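Local coordinates for protein putative hydrolase (Campylobacter jejuni, PDB 3D6L) that acts as a thioesterase, a hexamer of hot dog fold subunits that probably hydrolyses long-chain fatty acyl-CoA, at residues A[36-39]-A[40-44]. Sequence-based numbering, arbitrary orientation.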
loop_
_atom_site.group_PDB
_atom_site.type_symbol
_atom_site.label_atom_id
_atom_site.label_comp_id
_atom_site.label_asym_id
_atom_site.label_seq_id
_atom_site.Cartn_x
_atom_site.Cartn_y
_atom_site.Cartn_z
ATOM N N ALA A 36 -9.718 11.125 -11.755
ATOM C CA ALA A 36 -11.078 11.582 -12.078
ATOM C C ALA A 36 -11.097 12.482 -13.310
ATOM O O ALA A 36 -11.991 12.367 -14.149
ATOM C CB ALA A 36 -11.695 12.300 -10.902
ATOM N N GLY A 37 -10.108 13.371 -13.415
ATOM C CA GLY A 37 -9.960 14.225 -14.590
ATOM C C GLY A 37 -9.744 13.394 -15.840
ATOM O O GLY A 37 -10.322 13.678 -16.886
ATOM N N ALA A 38 -8.920 12.354 -15.721
ATOM C CA ALA A 38 -8.572 11.491 -16.848
ATOM C C ALA A 38 -9.795 10.781 -17.436
ATOM O O ALA A 38 -9.953 10.714 -18.669
ATOM C CB ALA A 38 -7.516 10.489 -16.435
ATOM N N ILE A 39 -10.661 10.264 -16.560
ATOM C CA ILE A 39 -11.920 9.642 -16.980
ATOM C C ILE A 39 -12.755 10.616 -17.809
ATOM O O ILE A 39 -13.370 10.220 -18.807
ATOM C CB ILE A 39 -12.755 9.149 -15.769
ATOM C CG1 ILE A 39 -12.086 7.937 -15.120
ATOM C CG2 ILE A 39 -14.198 8.790 -16.194
ATOM C CD1 ILE A 39 -12.589 7.650 -13.738
ATOM N N ALA A 40 -12.770 11.882 -17.390
ATOM C CA ALA A 40 -13.517 12.927 -18.086
ATOM C C ALA A 40 -12.883 13.252 -19.428
ATOM O O ALA A 40 -13.589 13.395 -20.426
ATOM C CB ALA A 40 -13.629 14.178 -17.232
ATOM N N ALA A 41 -11.556 13.362 -19.442
ATOM C CA ALA A 41 -10.801 13.659 -20.661
ATOM C C ALA A 41 -10.889 12.535 -21.699
ATOM O O ALA A 41 -10.931 12.805 -22.898
ATOM C CB ALA A 41 -9.350 13.971 -20.324
ATOM N N ARG A 42 -10.920 11.285 -21.238
ATOM C CA ARG A 42 -11.045 10.135 -22.140
ATOM C C ARG A 42 -12.391 10.056 -22.881
ATOM O O ARG A 42 -12.489 9.378 -23.901
ATOM C CB ARG A 42 -10.738 8.817 -21.423
ATOM C CG ARG A 42 -9.257 8.464 -21.391
ATOM C CD ARG A 42 -9.020 7.007 -20.981
ATOM N NE ARG A 42 -9.642 6.701 -19.690
ATOM C CZ ARG A 42 -9.080 6.906 -18.497
ATOM N NH1 ARG A 42 -7.851 7.412 -18.396
ATOM N NH2 ARG A 42 -9.753 6.591 -17.390
ATOM N N GLU A 43 -13.418 10.747 -22.384
ATOM C CA GLU A 43 -14.652 10.934 -23.159
ATOM C C GLU A 43 -14.382 11.594 -24.522
ATOM O O GLU A 43 -15.172 11.451 -25.470
ATOM C CB GLU A 43 -15.660 11.776 -22.385
ATOM C CG GLU A 43 -16.428 11.014 -21.322
ATOM C CD GLU A 43 -17.181 11.938 -20.373
ATOM O OE1 GLU A 43 -17.766 11.426 -19.385
ATOM O OE2 GLU A 43 -17.173 13.179 -20.605
ATOM N N LEU A 44 -13.270 12.322 -24.609
ATOM C CA LEU A 44 -12.841 12.931 -25.860
ATOM C C LEU A 44 -11.694 12.169 -26.503
ATOM O O LEU A 44 -11.291 12.480 -27.622
ATOM C CB LEU A 44 -12.461 14.393 -25.632
ATOM C CG LEU A 44 -13.679 15.310 -25.588
ATOM C CD1 LEU A 44 -13.483 16.414 -24.577
ATOM C CD2 LEU A 44 -13.961 15.866 -26.963
#
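The carbonyl oxygen of A38 meets R42 twice over. It accepts the backbone N-H of R42, with R42 N 2.8 Å from A38 O, and it also lies beneath that residue's guanidinium, 3.8 Å from the plane and under its centre. The arginine reaches this place by folding back along the helix: its chain bends about the CG–CD bond (chi3 -56°), which lays the flat group over the A38 carbonyl. There NH1 comes 3.7 Å from A38 CB, while NH2 lies 3.5 Å from I39 CG1, the side chains of I39 and R42 crossing at a slant. One residue earlier, A41 N donates to G37 O at 2.9 Å, and the bond from A40 N to A36 O is weak at 3.4 Å. A36 O has a further weak hydrogen bond from the strand side, with S73 OG. A36 and A40 touch strand 68-78 and A40 and A41 strand 82-94, whereas I39 and R42 pack on I68 of a second subunit. This is the i to i+4 bonding of an alpha-helix in its last turns, here the long helix 26-42 that the antiparallel sheet wraps in the hot dog fold.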